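Local coordinates for protein yesU (Bacillus subtilis, PDB 1OQ1) that is of unknown function but adopts a galectin-like fold, two antiparallel beta sheets packed face to face, and so might bind carbohydrate, at residues 160-164 and 174-178; 118-122 and 149-154; 104-110 and 138-142; 77-83 and 199-205. One frame throughout, in Å; residues are numbered along the deposited sequence.

The four contacts illustrate how chemistry follows position in a two-sheet fold. Interaction 4, close to the centre of the chain, is buried and pairs two strands of the seven-stranded sheet; interactions 1, 2 and 3 are partly buried, their centres 13 to 15 Å from that of the chain. Interaction 1 pairs two strands of the other sheet. In interactions 2 and 3 a loop meets a strand corner or a short helix, and side chains bond to backbone carbonyls. Leu-151 and Pro-152 of interaction 2 pack on Tyr-161 of interaction 1, while Tyr-119 and Cys-78 join interactions 2 and 4 through neighbouring strands. Tyr-104 and Tyr-107 of interaction 3 lie against Met-79 and Phe-81 of interaction 4.

Interaction 1. Residues 160-164 and 174-178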
loop_
_atom_site.group_PDB
_atom_site.type_symbol
_atom_site.label_atom_id
_atom_site.label_comp_id
_atom_site.label_asym_id
_atom_site.label_seq_id
_atom_site.Cartn_x
_atom_site.Cartn_y
_atom_site.Cartn_z
ATOM N N PRO A 160 -6.034 15.283 6.458
ATOM C CA PRO A 160 -5.451 13.962 6.191
ATOM C C PRO A 160 -4.400 13.507 7.203
ATOM O O PRO A 160 -3.932 14.284 8.038
ATOM C CB PRO A 160 -4.852 14.137 4.802
ATOM C CG PRO A 160 -4.331 15.539 4.872
ATOM C CD PRO A 160 -5.462 16.297 5.552
ATOM N N TYR A 161 -4.029 12.234 7.107
ATOM C CA TYR A 161 -3.013 11.644 7.971
ATOM C C TYR A 161 -1.745 11.426 7.138
ATOM O O TYR A 161 -1.825 11.068 5.964
ATOM C CB TYR A 161 -3.536 10.324 8.548
ATOM C CG TYR A 161 -4.682 10.526 9.516
ATOM C CD1 TYR A 161 -4.444 10.704 10.878
ATOM C CD2 TYR A 161 -5.997 10.627 9.057
ATOM C CE1 TYR A 161 -5.486 10.986 11.765
ATOM C CE2 TYR A 161 -7.052 10.912 9.939
ATOM C CZ TYR A 161 -6.785 11.095 11.287
ATOM O OH TYR A 161 -7.798 11.440 12.156
ATOM N N ARG A 162 -0.582 11.665 7.745
ATOM C CA ARG A 162 0.707 11.520 7.060
ATOM C C ARG A 162 1.266 10.107 7.206
ATOM O O ARG A 162 1.699 9.706 8.284
ATOM C CB ARG A 162 1.704 12.544 7.617
ATOM C CG ARG A 162 1.512 13.969 7.083
ATOM C CD ARG A 162 2.029 14.070 5.651
ATOM N NE ARG A 162 1.788 15.366 5.017
ATOM C CZ ARG A 162 2.448 16.490 5.291
ATOM N NH1 ARG A 162 3.409 16.506 6.205
ATOM N NH2 ARG A 162 2.151 17.603 4.628
HETATM N N MSE A 163 1.232 9.357 6.110
HETATM C CA MSE A 163 1.699 7.970 6.093
HETATM C C MSE A 163 3.138 7.903 5.589
HETATM O O MSE A 163 3.480 8.563 4.614
HETATM C CB MSE A 163 0.797 7.153 5.171
HETATM C CG MSE A 163 -0.652 7.604 5.199
HETATM SE SE MSE A 163 -1.557 7.238 6.868
HETATM C CE MSE A 163 -0.944 8.640 8.008
ATOM N N LYS A 164 3.973 7.101 6.247
ATOM C CA LYS A 164 5.373 6.970 5.841
ATOM C C LYS A 164 5.841 5.531 5.991
ATOM O O LYS A 164 5.705 4.929 7.054
ATOM C CB LYS A 164 6.271 7.893 6.675
ATOM C CG LYS A 164 7.746 7.831 6.264
ATOM C CD LYS A 164 8.627 8.797 7.056
ATOM C CE LYS A 164 8.352 10.246 6.686
ATOM N NZ LYS A 164 9.266 11.191 7.403
ATOM N N PHE A 174 6.872 1.357 9.430
ATOM C CA PHE A 174 5.662 2.088 9.086
ATOM C C PHE A 174 5.245 3.029 10.212
ATOM O O PHE A 174 5.223 2.637 11.377
ATOM C CB PHE A 174 4.545 1.069 8.808
ATOM C CG PHE A 174 3.229 1.676 8.415
ATOM C CD1 PHE A 174 3.141 2.574 7.360
ATOM C CD2 PHE A 174 2.059 1.286 9.063
ATOM C CE1 PHE A 174 1.901 3.071 6.949
ATOM C CE2 PHE A 174 0.814 1.777 8.661
ATOM C CZ PHE A 174 0.737 2.667 7.604
ATOM N N SER A 175 4.913 4.265 9.856
ATOM C CA SER A 175 4.477 5.248 10.840
ATOM C C SER A 175 3.309 6.061 10.301
ATOM O O SER A 175 3.118 6.158 9.090
ATOM C CB SER A 175 5.631 6.187 11.214
ATOM O OG SER A 175 6.024 6.991 10.114
ATOM N N ILE A 176 2.523 6.618 11.218
ATOM C CA ILE A 176 1.375 7.456 10.880
ATOM C C ILE A 176 1.497 8.714 11.733
ATOM O O ILE A 176 1.556 8.636 12.962
ATOM C CB ILE A 176 0.039 6.744 11.202
ATOM C CG1 ILE A 176 -0.116 5.507 10.308
ATOM C CG2 ILE A 176 -1.128 7.709 10.999
ATOM C CD1 ILE A 176 -1.321 4.638 10.650
ATOM N N ASN A 177 1.527 9.869 11.078
ATOM C CA ASN A 177 1.682 11.143 11.767
ATOM C C ASN A 177 2.930 11.090 12.651
ATOM O O ASN A 177 2.968 11.677 13.729
ATOM C CB ASN A 177 0.427 11.472 12.596
ATOM C CG ASN A 177 -0.713 12.012 11.736
ATOM O OD1 ASN A 177 -0.665 11.926 10.510
ATOM N ND2 ASN A 177 -1.738 12.565 12.375
ATOM N N GLY A 178 3.945 10.369 12.175
ATOM C CA GLY A 178 5.200 10.254 12.904
ATOM C C GLY A 178 5.254 9.200 13.997
ATOM O O GLY A 178 6.324 8.936 14.549
HETATM O O HOH W 1 4.263 9.144 9.524
HETATM O O HOH W 2 8.237 4.960 8.762
#
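The beta hairpin formed by strands 161-168 and 171-176 is paired here at its open end, away from the turn, and shows how a side chain can continue a backbone pattern where a strand stops. Lys-164 and Ser-175 make the hydrogen-bonded antiparallel pair: Lys-164 N reaches Ser-175 O at 3.1 Å, and Ser-175 N reaches Lys-164 O at 3.0 Å. Beyond the non-hydrogen-bonded pair Met-163 and Ile-176, Asn-177 N still donates to Arg-162 O at 2.8 Å. The return bond comes from a side chain, for the amide oxygen OD1 of Asn-177 accepts Arg-162 N at 2.8 Å with a C=O...N angle of 179°, almost head-on. With CG turned beside its own backbone N (chi1 -79°), the Asn-177 amide is also laid next to Tyr-161, its plane only 20° from that of the ring and ND2 3.6 Å from CD1. A water bridges Arg-162 O, Ser-175 OG and Gly-178 N, linking both segments where strand 171-176 gives way to loop. On the face opposite Lys-164 and Ser-175, selenomethionine Met-163 packs against Ile-176. Strand 63-73 flanks residues 161-164, with Asp-68 forming a salt bridge to Arg-162, while strand 179-185 takes up Phe-174; the loop residues Leu-151 and Pro-152 lie on Tyr-161.

Interaction 2. Residues 118-122 and 149-154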
loop_
_atom_site.group_PDB
_atom_site.type_symbol
_atom_site.label_atom_id
_atom_site.label_comp_id
_atom_site.label_asym_id
_atom_site.label_seq_id
_atom_site.Cartn_x
_atom_site.Cartn_y
_atom_site.Cartn_z
ATOM N N SER A 118 -1.686 -3.635 5.339
ATOM C CA SER A 118 -3.064 -3.190 5.465
ATOM C C SER A 118 -3.220 -2.232 6.633
ATOM O O SER A 118 -2.596 -2.401 7.685
ATOM C CB SER A 118 -3.987 -4.394 5.653
ATOM O OG SER A 118 -3.530 -5.204 6.721
ATOM N N TYR A 119 -4.044 -1.212 6.429
ATOM C CA TYR A 119 -4.318 -0.217 7.456
ATOM C C TYR A 119 -5.784 0.188 7.320
ATOM O O TYR A 119 -6.395 -0.018 6.274
ATOM C CB TYR A 119 -3.370 0.979 7.312
ATOM C CG TYR A 119 -3.429 1.693 5.983
ATOM C CD1 TYR A 119 -4.228 2.823 5.813
ATOM C CD2 TYR A 119 -2.648 1.268 4.907
ATOM C CE1 TYR A 119 -4.245 3.521 4.613
ATOM C CE2 TYR A 119 -2.654 1.959 3.699
ATOM C CZ TYR A 119 -3.452 3.085 3.559
ATOM O OH TYR A 119 -3.434 3.784 2.376
ATOM N N PHE A 120 -6.343 0.769 8.372
ATOM C CA PHE A 120 -7.768 1.093 8.388
ATOM C C PHE A 120 -8.497 -0.198 8.001
ATOM O O PHE A 120 -9.271 -0.240 7.040
ATOM C CB PHE A 120 -8.137 2.199 7.397
ATOM C CG PHE A 120 -9.506 2.790 7.647
ATOM C CD1 PHE A 120 -9.701 3.717 8.668
ATOM C CD2 PHE A 120 -10.609 2.366 6.913
ATOM C CE1 PHE A 120 -10.975 4.216 8.958
ATOM C CE2 PHE A 120 -11.892 2.857 7.194
ATOM C CZ PHE A 120 -12.074 3.783 8.220
ATOM N N ARG A 121 -8.217 -1.263 8.746
ATOM C CA ARG A 121 -8.840 -2.556 8.490
ATOM C C ARG A 121 -10.184 -2.524 9.199
ATOM O O ARG A 121 -10.280 -2.887 10.371
ATOM C CB ARG A 121 -7.965 -3.674 9.057
ATOM C CG ARG A 121 -6.518 -3.601 8.596
ATOM C CD ARG A 121 -5.668 -4.691 9.233
ATOM N NE ARG A 121 -6.078 -6.028 8.811
ATOM C CZ ARG A 121 -6.682 -6.919 9.590
ATOM N NH1 ARG A 121 -6.963 -6.635 10.858
ATOM N NH2 ARG A 121 -7.001 -8.108 9.098
ATOM N N ARG A 122 -11.216 -2.076 8.487
ATOM C CA ARG A 122 -12.545 -1.947 9.073
ATOM C C ARG A 122 -13.655 -2.545 8.201
ATOM O O ARG A 122 -14.786 -2.066 8.224
ATOM C CB ARG A 122 -12.851 -0.461 9.317
ATOM C CG ARG A 122 -11.682 0.357 9.873
ATOM C CD ARG A 122 -11.296 -0.051 11.295
ATOM N NE ARG A 122 -9.996 0.512 11.662
ATOM C CZ ARG A 122 -9.799 1.761 12.072
ATOM N NH1 ARG A 122 -10.821 2.600 12.189
ATOM N NH2 ARG A 122 -8.566 2.181 12.336
ATOM N N ASP A 149 -3.627 0.290 15.252
ATOM C CA ASP A 149 -3.936 1.336 14.270
ATOM C C ASP A 149 -4.583 2.554 14.947
ATOM O O ASP A 149 -5.705 2.463 15.447
ATOM C CB ASP A 149 -4.894 0.757 13.215
ATOM C CG ASP A 149 -5.187 1.720 12.074
ATOM O OD1 ASP A 149 -4.695 2.867 12.095
ATOM O OD2 ASP A 149 -5.926 1.318 11.148
ATOM N N PRO A 150 -3.895 3.713 14.950
ATOM C CA PRO A 150 -4.413 4.940 15.569
ATOM C C PRO A 150 -5.487 5.666 14.752
ATOM O O PRO A 150 -6.124 6.594 15.244
ATOM C CB PRO A 150 -3.161 5.792 15.733
ATOM C CG PRO A 150 -2.402 5.461 14.484
ATOM C CD PRO A 150 -2.543 3.942 14.400
ATOM N N LEU A 151 -5.674 5.253 13.504
ATOM C CA LEU A 151 -6.672 5.889 12.653
ATOM C C LEU A 151 -8.067 5.708 13.239
ATOM O O LEU A 151 -8.460 4.601 13.606
ATOM C CB LEU A 151 -6.628 5.293 11.250
ATOM C CG LEU A 151 -5.391 5.592 10.408
ATOM C CD1 LEU A 151 -5.433 4.736 9.151
ATOM C CD2 LEU A 151 -5.343 7.075 10.048
ATOM N N PRO A 152 -8.832 6.800 13.334
ATOM C CA PRO A 152 -10.184 6.715 13.883
ATOM C C PRO A 152 -11.169 6.356 12.788
ATOM O O PRO A 152 -10.783 6.161 11.636
ATOM C CB PRO A 152 -10.423 8.127 14.391
ATOM C CG PRO A 152 -9.789 8.950 13.290
ATOM C CD PRO A 152 -8.466 8.203 13.047
ATOM N N SER A 153 -12.439 6.254 13.166
ATOM C CA SER A 153 -13.499 6.004 12.203
ATOM C C SER A 153 -13.672 7.375 11.542
ATOM O O SER A 153 -13.247 8.393 12.102
ATOM C CB SER A 153 -14.774 5.569 12.929
ATOM O OG SER A 153 -14.872 6.195 14.196
ATOM N N PRO A 154 -14.285 7.428 10.353
ATOM C CA PRO A 154 -14.478 8.701 9.651
ATOM C C PRO A 154 -15.129 9.824 10.446
ATOM O O PRO A 154 -14.756 10.985 10.289
ATOM C CB PRO A 154 -15.301 8.303 8.428
ATOM C CG PRO A 154 -14.843 6.900 8.168
ATOM C CD PRO A 154 -14.809 6.306 9.556
HETATM O O HOH W 3 -7.322 -0.910 11.539
#
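Arg-122 and Asp-149 supply the ionic part of this contact. A salt bridge joins Arg-122 NH2 to Asp-149 OD2 at 3.0 Å; as a hydrogen bond it is weak, bent to 142° at the hydrogen. The guanidinium and carboxylate planes are 62° apart. Among the other hydrogen bonds, the same NH2 gives a straighter one to Leu-151 O at 2.7 Å, lying near the guanidinium plane but above that of the carbonyl. Asp-149 OD2 also accepts Phe-120 N at 2.9 Å, and a water links it to Arg-121 N and Arg-122 NE. The other oxygen, OD1, takes Leu-151 N at 2.9 Å from above the carboxylate plane, which closes an Asx turn. One carboxylate thus holds both its own loop and the strand corner. Apolar packing completes the contact: Leu-151 CD1 meets the edge of the Tyr-119 ring at CD1, 4.0 Å away, and Pro-154 CD lies at the rim of Phe-120, 4.0 Å from CZ. Turned beside the Arg-122 backbone N (chi1 -41°), CG lies over the centre of one Phe-120 face, and a bend at chi2 redirects the chain. A loop is thus fastened across a strand corner by a buried arginine and an Asx turn, at the margin of a galectin-like beta sandwich.

Interaction 3. Residues 104-110 and 138-142; sequences YPEYHSG and SRGFH
His-108 and Gly-140 meet through the backbone, Gly-140 N donating to His-108 O at 2.9 Å in a nearly straight bond. Beside it, the Phe-141 side chain runs alongside that of His-108, pointing the same way; CD1 lies over one imidazole face, 3.8 Å from His-108 CD2, and the ring planes are 48° apart. Phe-141 CE1 also reaches Tyr-104 CE2 at 3.5 Å, the two side chains crossing at about a right angle, so the three rings form an aromatic cluster. Farther along, the extended chain of Arg-139 brings NE to Gly-110 O at 2.8 Å, in the plane of both the guanidinium and the carbonyl. Its NH1 shares a water with Ser-109 O.

Around this shell, packing and hydrogen bonds position the rings. His-108 CD2 sits over the centre of the Tyr-104 ring, Pro-105 lies against the imidazole face opposite Phe-141, and His-108 ND1 is hydrogen-bonded to Ser-109 OG at 2.7 Å. Ser-138 OG accepts Phe-141 N at 3.2 Å in an ST motif. His-116 is a shared second-shell partner, bonded to both Tyr-104 OH and Ser-138 OG, and Arg-136 makes a cation-pi contact with Phe-141. The chemistry implies a helix end held by carbonyl bonds and aromatic packing, which together probably limit imidazole rotation; an acetate, probably from the crystallisation liquor, lies by Tyr-104, which may therefore line a pocket.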
loop_
_atom_site.group_PDB
_atom_site.type_symbol
_atom_site.label_atom_id
_atom_site.label_comp_id
_atom_site.label_asym_id
_atom_site.label_seq_id
_atom_site.Cartn_x
_atom_site.Cartn_y
_atom_site.Cartn_z
ATOM N N TYR A 104 -8.194 -10.874 -4.172
ATOM C CA TYR A 104 -7.048 -11.105 -3.292
ATOM C C TYR A 104 -6.117 -12.290 -3.550
ATOM O O TYR A 104 -4.903 -12.113 -3.595
ATOM C CB TYR A 104 -7.506 -11.105 -1.827
ATOM C CG TYR A 104 -6.420 -10.701 -0.840
ATOM C CD1 TYR A 104 -5.358 -9.882 -1.231
ATOM C CD2 TYR A 104 -6.485 -11.086 0.496
ATOM C CE1 TYR A 104 -4.389 -9.458 -0.310
ATOM C CE2 TYR A 104 -5.528 -10.662 1.425
ATOM C CZ TYR A 104 -4.484 -9.851 1.014
ATOM O OH TYR A 104 -3.541 -9.431 1.927
ATOM N N PRO A 105 -6.660 -13.506 -3.729
ATOM C CA PRO A 105 -5.791 -14.660 -3.974
ATOM C C PRO A 105 -4.852 -14.512 -5.169
ATOM O O PRO A 105 -3.813 -15.172 -5.231
ATOM C CB PRO A 105 -6.788 -15.805 -4.150
ATOM C CG PRO A 105 -7.897 -15.406 -3.227
ATOM C CD PRO A 105 -8.059 -13.935 -3.557
ATOM N N GLU A 106 -5.213 -13.648 -6.114
ATOM C CA GLU A 106 -4.380 -13.428 -7.292
ATOM C C GLU A 106 -3.096 -12.718 -6.887
ATOM O O GLU A 106 -2.090 -12.782 -7.588
ATOM C CB GLU A 106 -5.119 -12.568 -8.318
ATOM C CG GLU A 106 -6.493 -13.087 -8.692
ATOM C CD GLU A 106 -7.266 -12.105 -9.548
ATOM O OE1 GLU A 106 -7.137 -10.885 -9.310
ATOM O OE2 GLU A 106 -8.013 -12.549 -10.445
ATOM N N TYR A 107 -3.142 -12.047 -5.740
ATOM C CA TYR A 107 -1.998 -11.299 -5.246
ATOM C C TYR A 107 -1.174 -12.035 -4.198
ATOM O O TYR A 107 0.046 -11.930 -4.202
ATOM C CB TYR A 107 -2.472 -9.952 -4.697
ATOM C CG TYR A 107 -3.222 -9.151 -5.735
ATOM C CD1 TYR A 107 -2.557 -8.253 -6.576
ATOM C CD2 TYR A 107 -4.584 -9.358 -5.938
ATOM C CE1 TYR A 107 -3.237 -7.589 -7.601
ATOM C CE2 TYR A 107 -5.269 -8.706 -6.951
ATOM C CZ TYR A 107 -4.592 -7.827 -7.782
ATOM O OH TYR A 107 -5.278 -7.220 -8.809
ATOM N N HIS A 108 -1.821 -12.783 -3.308
ATOM C CA HIS A 108 -1.058 -13.496 -2.286
ATOM C C HIS A 108 -0.754 -14.953 -2.610
ATOM O O HIS A 108 0.130 -15.554 -1.993
ATOM C CB HIS A 108 -1.740 -13.378 -0.907
ATOM C CG HIS A 108 -3.105 -13.991 -0.825
ATOM N ND1 HIS A 108 -3.332 -15.340 -1.001
ATOM C CD2 HIS A 108 -4.305 -13.449 -0.508
ATOM C CE1 HIS A 108 -4.610 -15.602 -0.790
ATOM N NE2 HIS A 108 -5.224 -14.472 -0.489
ATOM N N SER A 109 -1.465 -15.509 -3.588
ATOM C CA SER A 109 -1.271 -16.898 -3.997
ATOM C C SER A 109 -1.299 -17.040 -5.521
ATOM O O SER A 109 -1.891 -17.982 -6.057
ATOM C CB SER A 109 -2.363 -17.783 -3.381
ATOM O OG SER A 109 -2.357 -17.704 -1.963
ATOM N N GLY A 110 -0.655 -16.102 -6.211
ATOM C CA GLY A 110 -0.622 -16.130 -7.664
ATOM C C GLY A 110 0.789 -16.309 -8.185
ATOM O O GLY A 110 1.543 -17.128 -7.658
ATOM N N SER A 138 4.162 -12.017 0.364
ATOM C CA SER A 138 3.703 -13.040 -0.576
ATOM C C SER A 138 4.747 -13.168 -1.690
ATOM O O SER A 138 5.622 -12.311 -1.795
ATOM C CB SER A 138 2.345 -12.639 -1.159
ATOM O OG SER A 138 1.340 -12.669 -0.163
ATOM N N ARG A 139 4.684 -14.216 -2.516
ATOM C CA ARG A 139 3.679 -15.280 -2.461
ATOM C C ARG A 139 3.705 -16.032 -1.136
ATOM O O ARG A 139 4.772 -16.343 -0.617
ATOM C CB ARG A 139 3.922 -16.270 -3.613
ATOM C CG ARG A 139 2.808 -17.291 -3.828
ATOM C CD ARG A 139 3.083 -18.172 -5.051
ATOM N NE ARG A 139 1.873 -18.844 -5.533
ATOM C CZ ARG A 139 1.292 -19.882 -4.937
ATOM N NH1 ARG A 139 0.191 -20.415 -5.458
ATOM N NH2 ARG A 139 1.815 -20.400 -3.830
ATOM N N GLY A 140 2.528 -16.314 -0.583
ATOM C CA GLY A 140 2.487 -17.043 0.670
ATOM C C GLY A 140 1.574 -16.503 1.753
ATOM O O GLY A 140 1.289 -17.219 2.705
ATOM N N PHE A 141 1.131 -15.253 1.633
ATOM C CA PHE A 141 0.232 -14.671 2.629
ATOM C C PHE A 141 0.821 -14.792 4.043
ATOM O O PHE A 141 0.091 -14.959 5.021
ATOM C CB PHE A 141 -1.120 -15.394 2.561
ATOM C CG PHE A 141 -2.232 -14.698 3.298
ATOM C CD1 PHE A 141 -2.662 -13.435 2.905
ATOM C CD2 PHE A 141 -2.867 -15.320 4.372
ATOM C CE1 PHE A 141 -3.711 -12.799 3.570
ATOM C CE2 PHE A 141 -3.917 -14.694 5.043
ATOM C CZ PHE A 141 -4.340 -13.429 4.640
ATOM N N HIS A 142 2.142 -14.689 4.148
ATOM C CA HIS A 142 2.818 -14.821 5.433
ATOM C C HIS A 142 2.689 -13.585 6.309
ATOM O O HIS A 142 3.031 -12.481 5.892
ATOM C CB HIS A 142 4.300 -15.119 5.213
ATOM C CG HIS A 142 4.554 -16.311 4.346
ATOM N ND1 HIS A 142 4.201 -17.590 4.718
ATOM C CD2 HIS A 142 5.133 -16.419 3.127
ATOM C CE1 HIS A 142 4.552 -18.436 3.764
ATOM N NE2 HIS A 142 5.120 -17.751 2.789
HETATM O O HOH W 4 -0.580 -19.893 -8.152
#

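Interaction 4. Residues 77-83 and 199-205; sequences LCMLFFA and KIGFRQM. With ACY (acetic acid), chain E.
The Phe-202 ring carries Leu-80 on one face: methyl CD1 stands 3.8 Å from the ring centroid, 18° off the normal, a clear CH-pi contact. Its chi1 (-170°) sends the Leu-80 side chain out beside that of Phe-202, and CD1 also touches Ile-200 CG2. Around the ring, Phe-215 and Trp-67 pack edge-to-face. On the other side of the sheet, Phe-81 receives Arg-203 at its edge, CE2 lying 3.8 Å from CD, with ring and guanidinium planes 75° apart. The guanidinium edge meets an acetate, probably from the crystallisation liquor, in a bidentate pair of nearly straight bonds: Arg-203 NE to its O at 3.0 Å and NH2 to its OXT at 2.6 Å. NH1 of Arg-203 bonds to Gly-102.

Beneath these side chains, Met-79 with Arg-203 and Phe-81 with Gly-201 are hydrogen-bonded antiparallel pairs; Arg-203 N reaches Met-79 O at 2.8 Å and Phe-81 N reaches Gly-201 O at 2.9 Å. The face of Cys-78, Leu-80, Phe-202 and Gln-204 is largely apolar and turns toward the second sheet; the other gathers Arg-203 and selenomethionines Met-79 and Met-205, with Tyr-104 close by, round the acetate, consistent with a ligand pocket on a galectin-like beta sandwich.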
loop_
_atom_site.group_PDB
_atom_site.type_symbol
_atom_site.label_atom_id
_atom_site.label_comp_id
_atom_site.label_asym_id
_atom_site.label_seq_id
_atom_site.Cartn_x
_atom_site.Cartn_y
_atom_site.Cartn_z
ATOM N N LEU A 77 -11.497 -1.399 3.807
ATOM C CA LEU A 77 -10.132 -1.673 4.238
ATOM C C LEU A 77 -9.164 -1.148 3.188
ATOM O O LEU A 77 -9.468 -1.156 1.992
ATOM C CB LEU A 77 -9.943 -3.185 4.442
ATOM C CG LEU A 77 -8.553 -3.747 4.773
ATOM C CD1 LEU A 77 -8.701 -5.017 5.608
ATOM C CD2 LEU A 77 -7.782 -4.034 3.492
ATOM N N CYS A 78 -8.009 -0.667 3.635
ATOM C CA CYS A 78 -7.001 -0.157 2.721
ATOM C C CYS A 78 -5.731 -0.988 2.859
ATOM O O CYS A 78 -5.484 -1.593 3.904
ATOM C CB CYS A 78 -6.720 1.315 3.004
ATOM S SG CYS A 78 -8.149 2.376 2.649
HETATM N N MSE A 79 -4.928 -1.015 1.802
HETATM C CA MSE A 79 -3.710 -1.813 1.807
HETATM C C MSE A 79 -2.723 -1.316 0.756
HETATM O O MSE A 79 -3.101 -1.034 -0.377
HETATM C CB MSE A 79 -4.071 -3.278 1.525
HETATM C CG MSE A 79 -2.911 -4.254 1.555
HETATM SE SE MSE A 79 -3.430 -6.028 0.944
HETATM C CE MSE A 79 -4.772 -6.436 2.280
ATOM N N LEU A 80 -1.456 -1.202 1.135
ATOM C CA LEU A 80 -0.445 -0.765 0.187
ATOM C C LEU A 80 0.427 -1.945 -0.210
ATOM O O LEU A 80 0.917 -2.672 0.651
ATOM C CB LEU A 80 0.455 0.317 0.792
ATOM C CG LEU A 80 1.355 0.973 -0.262
ATOM C CD1 LEU A 80 0.593 2.112 -0.920
ATOM C CD2 LEU A 80 2.628 1.499 0.366
ATOM N N PHE A 81 0.592 -2.142 -1.513
ATOM C CA PHE A 81 1.450 -3.197 -2.036
ATOM C C PHE A 81 2.757 -2.500 -2.425
ATOM O O PHE A 81 2.732 -1.378 -2.933
ATOM C CB PHE A 81 0.839 -3.824 -3.298
ATOM C CG PHE A 81 -0.163 -4.915 -3.025
ATOM C CD1 PHE A 81 0.246 -6.242 -2.926
ATOM C CD2 PHE A 81 -1.514 -4.616 -2.868
ATOM C CE1 PHE A 81 -0.682 -7.260 -2.677
ATOM C CE2 PHE A 81 -2.447 -5.625 -2.619
ATOM C CZ PHE A 81 -2.027 -6.949 -2.525
ATOM N N PHE A 82 3.892 -3.140 -2.162
ATOM C CA PHE A 82 5.187 -2.580 -2.560
ATOM C C PHE A 82 6.201 -3.692 -2.859
ATOM O O PHE A 82 6.004 -4.833 -2.454
ATOM C CB PHE A 82 5.715 -1.571 -1.514
ATOM C CG PHE A 82 5.789 -2.093 -0.102
ATOM C CD1 PHE A 82 7.026 -2.295 0.510
ATOM C CD2 PHE A 82 4.633 -2.293 0.650
ATOM C CE1 PHE A 82 7.113 -2.680 1.850
ATOM C CE2 PHE A 82 4.707 -2.679 1.995
ATOM C CZ PHE A 82 5.949 -2.870 2.594
ATOM N N ALA A 83 7.271 -3.365 -3.581
ATOM C CA ALA A 83 8.281 -4.360 -3.965
ATOM C C ALA A 83 7.584 -5.504 -4.713
ATOM O O ALA A 83 7.933 -6.679 -4.558
ATOM C CB ALA A 83 9.006 -4.905 -2.723
ATOM N N LYS A 199 6.815 -2.637 -8.071
ATOM C CA LYS A 199 5.759 -1.641 -8.178
ATOM C C LYS A 199 5.083 -1.406 -6.831
ATOM O O LYS A 199 5.164 -2.237 -5.924
ATOM C CB LYS A 199 4.684 -2.097 -9.166
ATOM C CG LYS A 199 5.188 -2.655 -10.485
ATOM C CD LYS A 199 5.826 -1.605 -11.366
ATOM C CE LYS A 199 6.110 -2.186 -12.756
ATOM N NZ LYS A 199 6.845 -1.229 -13.630
ATOM N N ILE A 200 4.408 -0.266 -6.728
ATOM C CA ILE A 200 3.652 0.099 -5.536
ATOM C C ILE A 200 2.194 0.233 -5.977
ATOM O O ILE A 200 1.908 0.829 -7.018
ATOM C CB ILE A 200 4.126 1.438 -4.947
ATOM C CG1 ILE A 200 5.540 1.272 -4.380
ATOM C CG2 ILE A 200 3.147 1.905 -3.867
ATOM C CD1 ILE A 200 6.158 2.547 -3.881
ATOM N N GLY A 201 1.281 -0.330 -5.194
ATOM C CA GLY A 201 -0.127 -0.271 -5.543
ATOM C C GLY A 201 -1.033 0.029 -4.365
ATOM O O GLY A 201 -0.686 -0.236 -3.211
ATOM N N PHE A 202 -2.208 0.571 -4.671
ATOM C CA PHE A 202 -3.193 0.935 -3.664
ATOM C C PHE A 202 -4.420 0.044 -3.749
ATOM O O PHE A 202 -5.148 0.077 -4.743
ATOM C CB PHE A 202 -3.611 2.393 -3.865
ATOM C CG PHE A 202 -2.517 3.377 -3.581
ATOM C CD1 PHE A 202 -2.456 4.034 -2.353
ATOM C CD2 PHE A 202 -1.515 3.610 -4.518
ATOM C CE1 PHE A 202 -1.413 4.908 -2.063
ATOM C CE2 PHE A 202 -0.465 4.485 -4.237
ATOM C CZ PHE A 202 -0.416 5.133 -3.007
ATOM N N ARG A 203 -4.652 -0.752 -2.710
ATOM C CA ARG A 203 -5.815 -1.631 -2.690
ATOM C C ARG A 203 -6.883 -1.160 -1.721
ATOM O O ARG A 203 -6.592 -0.545 -0.698
ATOM C CB ARG A 203 -5.413 -3.061 -2.309
ATOM C CG ARG A 203 -6.607 -3.995 -2.049
ATOM C CD ARG A 203 -6.137 -5.414 -1.754
ATOM N NE ARG A 203 -7.227 -6.383 -1.612
ATOM C CZ ARG A 203 -8.052 -6.729 -2.597
ATOM N NH1 ARG A 203 -7.926 -6.180 -3.796
ATOM N NH2 ARG A 203 -8.983 -7.653 -2.397
ATOM N N GLN A 204 -8.134 -1.443 -2.059
ATOM C CA GLN A 204 -9.248 -1.114 -1.191
ATOM C C GLN A 204 -10.256 -2.236 -1.281
ATOM O O GLN A 204 -10.431 -2.837 -2.342
ATOM C CB GLN A 204 -9.948 0.183 -1.609
ATOM C CG GLN A 204 -9.154 1.454 -1.385
ATOM C CD GLN A 204 -10.022 2.701 -1.492
ATOM O OE1 GLN A 204 -11.205 2.627 -1.851
ATOM N NE2 GLN A 204 -9.440 3.852 -1.186
HETATM N N MSE A 205 -10.892 -2.533 -0.155
HETATM C CA MSE A 205 -11.947 -3.530 -0.128
HETATM C C MSE A 205 -13.204 -2.677 -0.108
HETATM O O MSE A 205 -13.317 -1.760 0.708
HETATM C CB MSE A 205 -11.885 -4.384 1.139
HETATM C CG MSE A 205 -10.815 -5.455 1.129
HETATM SE SE MSE A 205 -11.072 -6.706 2.583
HETATM C CE MSE A 205 -12.362 -7.891 1.742
HETATM C C ACY E . -8.782 -8.567 0.848
HETATM O O ACY E . -7.861 -7.645 0.993
HETATM O OXT ACY E . -9.539 -8.762 -0.165
HETATM C CH3 ACY E . -8.932 -9.480 2.053
#